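Long-range contact in metallocarboxypeptidase (Trypanosoma cruzi, PDB 3DWC), which probably releases C-terminal amino acids with broad specificity, proline excepted, as a metal-dependent carboxypeptidase of the M32 family: residues B[433-446]-B[456-468]. Residues are numbered along the deposited sequence; the frame is centred on the assembly and turned at random.
Sequences LMSCVRRELGEEVV and GKILAKQNEKIWQ. With ALA (alanine), chain P; GLY (glycine), chain O.
One carboxylate, that of Glu440, holds two lysines that stand a helical turn apart on the facing helix. Glu440 OE1 receives Lys461 NZ at 2.5 Å, on its anti side and 30° out of the carboxylate plane. Glu440 OE2 receives Lys465 NZ at 2.8 Å, on its syn side. Bonds to both oxygens should restrict rotation of the carboxylate, and the two ammonium groups probably stabilise its negative charge. The lysines arrive differently: Lys461 bends at chi2 (-74°) and then runs extended to Glu440 OE1, whereas Lys465 runs straight as far as CE and turns at its last torsion. The Lys465 ammonium also donates to the carbonyl of Ala482, and Glu464 completes the network through a long salt bridge to Lys465.

Beneath these charges the aliphatic parts of the lysines pack against leucine and valine side chains. Leu441 CD1 lies 3.5 Å from Lys461 CE, Val437 CG2 packs at 3.7 Å against Lys461 CB, and Leu433 CD2 slides along Lys465 at CD. Leu433 also reaches Gln462 and Ile466 with CD1. At the other end, Val446 CG1 meets Ile458 CD1 at 3.9 Å, the two side chains crossing at about a right angle.

Helices 433-441 and 456-467 cross at 119° with axes 10.7 Å apart, and the chain turns at Gly442, whose phi is positive, into helix 443-451. Gly456, in the pocket of the bound glycine, starts the second helix. Helix 294-309 adjoins the pair: its Phe303 touches Met434, Ile458 and Gln462, and its Gln300 OE1 accepts hydrogen bonds from Gln462 NE2 and Trp467 NE1, while Tyr274 of helix 259-276 packs on Ile466.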
loop_
_atom_site.group_PDB
_atom_site.type_symbol
_atom_site.label_atom_id
_atom_site.label_comp_id
_atom_site.label_asym_id
_atom_site.label_seq_id
_atom_site.Cartn_x
_atom_site.Cartn_y
_atom_site.Cartn_z
ATOM N N LEU B 433 -23.152 -19.629 18.557
ATOM C CA LEU B 433 -22.105 -19.137 19.455
ATOM C C LEU B 433 -22.630 -18.255 20.598
ATOM O O LEU B 433 -22.221 -18.409 21.746
ATOM C CB LEU B 433 -21.095 -18.323 18.607
ATOM C CG LEU B 433 -19.581 -18.517 18.718
ATOM C CD1 LEU B 433 -18.885 -17.160 18.408
ATOM C CD2 LEU B 433 -18.997 -19.171 20.035
ATOM N N MET B 434 -23.495 -17.326 20.265
ATOM C CA MET B 434 -24.132 -16.452 21.261
ATOM C C MET B 434 -25.014 -17.237 22.195
ATOM O O MET B 434 -24.996 -16.956 23.390
ATOM C CB MET B 434 -24.939 -15.300 20.616
ATOM C CG MET B 434 -25.552 -14.323 21.621
ATOM S SD MET B 434 -24.357 -13.604 22.806
ATOM C CE MET B 434 -23.862 -12.125 21.847
ATOM N N SER B 435 -25.728 -18.256 21.701
ATOM C CA SER B 435 -26.500 -19.108 22.611
ATOM C C SER B 435 -25.638 -19.728 23.670
ATOM O O SER B 435 -26.013 -19.744 24.788
ATOM C CB SER B 435 -27.239 -20.269 21.893
ATOM O OG SER B 435 -28.244 -19.703 21.100
ATOM N N CYS B 436 -24.526 -20.330 23.258
ATOM C CA CYS B 436 -23.529 -20.880 24.156
ATOM C C CYS B 436 -22.949 -19.859 25.134
ATOM O O CYS B 436 -22.848 -20.101 26.354
ATOM C CB CYS B 436 -22.381 -21.484 23.322
ATOM S SG CYS B 436 -21.080 -22.152 24.351
ATOM N N VAL B 437 -22.515 -18.728 24.607
ATOM C CA VAL B 437 -21.986 -17.667 25.450
ATOM C C VAL B 437 -23.004 -17.263 26.525
ATOM O O VAL B 437 -22.620 -17.075 27.664
ATOM C CB VAL B 437 -21.461 -16.471 24.615
ATOM C CG1 VAL B 437 -21.213 -15.265 25.499
ATOM C CG2 VAL B 437 -20.144 -16.850 23.888
ATOM N N ARG B 438 -24.290 -17.170 26.192
ATOM C CA ARG B 438 -25.305 -16.712 27.162
ATOM C C ARG B 438 -25.589 -17.820 28.199
ATOM O O ARG B 438 -25.784 -17.559 29.386
ATOM C CB ARG B 438 -26.610 -16.306 26.454
ATOM C CG ARG B 438 -26.593 -14.905 25.846
ATOM C CD ARG B 438 -27.753 -14.691 24.839
ATOM N NE ARG B 438 -27.729 -13.309 24.351
ATOM C CZ ARG B 438 -28.030 -12.257 25.101
ATOM N NH1 ARG B 438 -27.937 -11.057 24.590
ATOM N NH2 ARG B 438 -28.423 -12.410 26.352
ATOM N N ARG B 439 -25.547 -19.060 27.729
ATOM C CA ARG B 439 -25.603 -20.230 28.587
ATOM C C ARG B 439 -24.469 -20.246 29.591
ATOM O O ARG B 439 -24.646 -20.514 30.772
ATOM C CB ARG B 439 -25.452 -21.484 27.714
ATOM C CG ARG B 439 -26.562 -22.439 27.805
ATOM C CD ARG B 439 -26.076 -23.836 27.561
ATOM N NE ARG B 439 -25.615 -24.003 26.192
ATOM C CZ ARG B 439 -24.379 -24.332 25.819
ATOM N NH1 ARG B 439 -23.401 -24.541 26.712
ATOM N NH2 ARG B 439 -24.132 -24.474 24.519
ATOM N N GLU B 440 -23.263 -19.994 29.100
ATOM C CA GLU B 440 -22.091 -20.046 29.991
ATOM C C GLU B 440 -21.942 -18.866 30.942
ATOM O O GLU B 440 -21.647 -19.018 32.125
ATOM C CB GLU B 440 -20.836 -20.156 29.146
ATOM C CG GLU B 440 -20.714 -21.512 28.501
ATOM C CD GLU B 440 -19.453 -21.666 27.671
ATOM O OE1 GLU B 440 -18.552 -20.791 27.704
ATOM O OE2 GLU B 440 -19.362 -22.691 26.985
ATOM N N LEU B 441 -22.088 -17.671 30.409
ATOM C CA LEU B 441 -21.884 -16.447 31.192
ATOM C C LEU B 441 -23.163 -16.015 31.939
ATOM O O LEU B 441 -23.085 -15.320 32.941
ATOM C CB LEU B 441 -21.475 -15.330 30.223
ATOM C CG LEU B 441 -20.041 -14.834 30.060
ATOM C CD1 LEU B 441 -18.942 -15.756 30.539
ATOM C CD2 LEU B 441 -19.794 -14.257 28.703
ATOM N N GLY B 442 -24.330 -16.381 31.406
ATOM C CA GLY B 442 -25.598 -15.987 31.996
ATOM C C GLY B 442 -26.243 -14.882 31.168
ATOM O O GLY B 442 -25.594 -13.994 30.678
ATOM N N GLU B 443 -27.548 -14.923 31.065
ATOM C CA GLU B 443 -28.296 -13.997 30.235
ATOM C C GLU B 443 -28.152 -12.546 30.689
ATOM O O GLU B 443 -27.880 -11.658 29.876
ATOM C CB GLU B 443 -29.766 -14.414 30.231
ATOM C CG GLU B 443 -29.966 -15.744 29.435
ATOM C CD GLU B 443 -30.002 -15.503 27.960
ATOM O OE1 GLU B 443 -30.205 -14.329 27.591
ATOM O OE2 GLU B 443 -29.847 -16.470 27.182
ATOM N N GLU B 444 -28.291 -12.323 31.980
ATOM C CA GLU B 444 -28.205 -10.976 32.551
ATOM C C GLU B 444 -26.757 -10.425 32.481
ATOM O O GLU B 444 -26.531 -9.226 32.219
ATOM C CB GLU B 444 -28.782 -11.016 33.993
ATOM C CG GLU B 444 -28.345 -9.913 34.982
ATOM C CD GLU B 444 -28.753 -10.228 36.427
ATOM O OE1 GLU B 444 -27.831 -10.469 37.264
ATOM O OE2 GLU B 444 -29.997 -10.272 36.701
ATOM N N VAL B 445 -25.767 -11.299 32.636
ATOM C CA VAL B 445 -24.363 -10.899 32.484
ATOM C C VAL B 445 -24.061 -10.420 31.036
ATOM O O VAL B 445 -23.493 -9.359 30.833
ATOM C CB VAL B 445 -23.411 -12.052 32.830
ATOM C CG1 VAL B 445 -21.947 -11.712 32.450
ATOM C CG2 VAL B 445 -23.589 -12.456 34.332
ATOM N N VAL B 446 -24.438 -11.208 30.041
ATOM C CA VAL B 446 -24.235 -10.806 28.653
ATOM C C VAL B 446 -24.958 -9.493 28.411
ATOM O O VAL B 446 -24.364 -8.590 27.872
ATOM C CB VAL B 446 -24.669 -11.885 27.649
ATOM C CG1 VAL B 446 -24.499 -11.402 26.197
ATOM C CG2 VAL B 446 -23.885 -13.181 27.893
ATOM N N GLY B 456 -15.383 -7.317 26.925
ATOM C CA GLY B 456 -14.236 -8.207 27.111
ATOM C C GLY B 456 -14.559 -9.661 27.446
ATOM O O GLY B 456 -13.839 -10.560 27.024
ATOM N N LYS B 457 -15.607 -9.898 28.228
ATOM C CA LYS B 457 -15.929 -11.275 28.667
ATOM C C LYS B 457 -16.493 -12.048 27.464
ATOM O O LYS B 457 -16.282 -13.285 27.272
ATOM C CB LYS B 457 -16.952 -11.240 29.781
ATOM C CG LYS B 457 -16.380 -11.019 31.158
ATOM C CD LYS B 457 -17.491 -10.829 32.147
ATOM C CE LYS B 457 -16.942 -10.599 33.530
ATOM N NZ LYS B 457 -18.026 -10.806 34.540
ATOM N N ILE B 458 -17.209 -11.298 26.634
ATOM C CA ILE B 458 -17.796 -11.877 25.454
ATOM C C ILE B 458 -16.672 -12.162 24.474
ATOM O O ILE B 458 -16.568 -13.279 23.986
ATOM C CB ILE B 458 -18.896 -11.005 24.850
ATOM C CG1 ILE B 458 -20.042 -10.746 25.846
ATOM C CG2 ILE B 458 -19.525 -11.690 23.597
ATOM C CD1 ILE B 458 -21.068 -9.693 25.255
ATOM N N LEU B 459 -15.810 -11.171 24.219
ATOM C CA LEU B 459 -14.747 -11.309 23.236
ATOM C C LEU B 459 -13.805 -12.427 23.669
ATOM O O LEU B 459 -13.334 -13.170 22.826
ATOM C CB LEU B 459 -13.968 -9.985 23.014
ATOM C CG LEU B 459 -14.794 -8.760 22.595
ATOM C CD1 LEU B 459 -13.971 -7.489 22.655
ATOM C CD2 LEU B 459 -15.409 -9.012 21.190
ATOM N N ALA B 460 -13.574 -12.584 24.978
ATOM C CA ALA B 460 -12.714 -13.644 25.462
ATOM C C ALA B 460 -13.245 -15.039 25.154
ATOM O O ALA B 460 -12.486 -15.936 24.791
ATOM C CB ALA B 460 -12.450 -13.510 26.955
ATOM N N LYS B 461 -14.546 -15.220 25.289
ATOM C CA LYS B 461 -15.187 -16.508 24.910
ATOM C C LYS B 461 -15.041 -16.791 23.416
ATOM O O LYS B 461 -14.818 -17.928 23.020
ATOM C CB LYS B 461 -16.681 -16.496 25.219
ATOM C CG LYS B 461 -17.059 -16.624 26.642
ATOM C CD LYS B 461 -16.869 -18.068 27.163
ATOM C CE LYS B 461 -17.071 -18.140 28.692
ATOM N NZ LYS B 461 -16.967 -19.540 29.198
ATOM N N GLN B 462 -15.203 -15.766 22.599
ATOM C CA GLN B 462 -14.991 -15.902 21.123
ATOM C C GLN B 462 -13.542 -16.316 20.785
ATOM O O GLN B 462 -13.286 -17.112 19.879
ATOM C CB GLN B 462 -15.269 -14.601 20.407
ATOM C CG GLN B 462 -16.739 -14.257 20.220
ATOM C CD GLN B 462 -16.933 -13.032 19.410
ATOM O OE1 GLN B 462 -16.967 -11.899 19.962
ATOM N NE2 GLN B 462 -17.135 -13.212 18.065
ATOM N N ASN B 463 -12.612 -15.768 21.552
ATOM C CA ASN B 463 -11.212 -15.983 21.316
ATOM C C ASN B 463 -10.887 -17.402 21.678
ATOM O O ASN B 463 -10.216 -18.096 20.910
ATOM C CB ASN B 463 -10.395 -14.968 22.105
ATOM C CG ASN B 463 -8.871 -15.014 21.793
ATOM O OD1 ASN B 463 -8.446 -15.167 20.655
ATOM N ND2 ASN B 463 -8.068 -14.849 22.833
ATOM N N GLU B 464 -11.371 -17.839 22.836
ATOM C CA GLU B 464 -11.155 -19.184 23.305
ATOM C C GLU B 464 -11.812 -20.199 22.385
ATOM O O GLU B 464 -11.216 -21.212 22.059
ATOM C CB GLU B 464 -11.653 -19.386 24.779
ATOM C CG GLU B 464 -12.312 -20.812 25.037
ATOM C CD GLU B 464 -13.149 -20.883 26.319
ATOM O OE1 GLU B 464 -12.590 -20.484 27.385
ATOM O OE2 GLU B 464 -14.343 -21.368 26.282
ATOM N N LYS B 465 -13.063 -19.965 22.048
ATOM C CA LYS B 465 -13.847 -20.965 21.332
ATOM C C LYS B 465 -13.517 -21.084 19.861
ATOM O O LYS B 465 -13.592 -22.177 19.293
ATOM C CB LYS B 465 -15.363 -20.718 21.483
ATOM C CG LYS B 465 -15.861 -21.000 22.871
ATOM C CD LYS B 465 -17.330 -20.532 23.075
ATOM C CE LYS B 465 -17.775 -20.861 24.492
ATOM N NZ LYS B 465 -17.667 -22.349 24.829
ATOM N N ILE B 466 -13.170 -19.964 19.249
ATOM C CA ILE B 466 -13.018 -19.912 17.831
ATOM C C ILE B 466 -11.651 -19.385 17.428
ATOM O O ILE B 466 -10.896 -20.095 16.758
ATOM C CB ILE B 466 -14.104 -19.048 17.146
ATOM C CG1 ILE B 466 -15.512 -19.554 17.513
ATOM C CG2 ILE B 466 -13.860 -19.039 15.637
ATOM C CD1 ILE B 466 -15.794 -21.013 17.082
ATOM N N TRP B 467 -11.340 -18.143 17.794
ATOM C CA TRP B 467 -10.224 -17.450 17.127
ATOM C C TRP B 467 -8.902 -18.154 17.331
ATOM O O TRP B 467 -8.142 -18.288 16.404
ATOM C CB TRP B 467 -10.122 -15.949 17.457
ATOM C CG TRP B 467 -11.384 -15.158 17.406
ATOM C CD1 TRP B 467 -12.477 -15.403 16.643
ATOM C CD2 TRP B 467 -11.650 -13.949 18.110
ATOM N NE1 TRP B 467 -13.430 -14.423 16.845
ATOM C CE2 TRP B 467 -12.944 -13.534 17.768
ATOM C CE3 TRP B 467 -10.929 -13.197 19.044
ATOM C CZ2 TRP B 467 -13.525 -12.395 18.307
ATOM C CZ3 TRP B 467 -11.532 -12.077 19.610
ATOM C CH2 TRP B 467 -12.804 -11.697 19.245
ATOM N N GLN B 468 -8.625 -18.680 18.517
ATOM C CA GLN B 468 -7.287 -19.260 18.769
ATOM C C GLN B 468 -7.002 -20.563 18.022
ATOM O O GLN B 468 -5.857 -20.948 17.914
ATOM C CB GLN B 468 -7.064 -19.542 20.250
ATOM C CG GLN B 468 -7.925 -20.708 20.784
ATOM C CD GLN B 468 -7.486 -21.114 22.172
ATOM O OE1 GLN B 468 -6.313 -21.007 22.463
ATOM N NE2 GLN B 468 -8.408 -21.611 23.012
HETATM N N ALA P . -13.287 -7.170 30.477
HETATM C CA ALA P . -12.645 -8.327 31.133
HETATM C C ALA P . -12.222 -9.419 30.145
HETATM O O ALA P . -12.413 -10.615 30.393
HETATM C CB ALA P . -13.588 -8.910 32.207
HETATM N N GLY O . -14.534 -5.165 28.483
HETATM C CA GLY O . -13.444 -4.983 29.481
HETATM C C GLY O . -12.626 -6.219 29.808
HETATM O O GLY O . -11.441 -6.314 29.438
#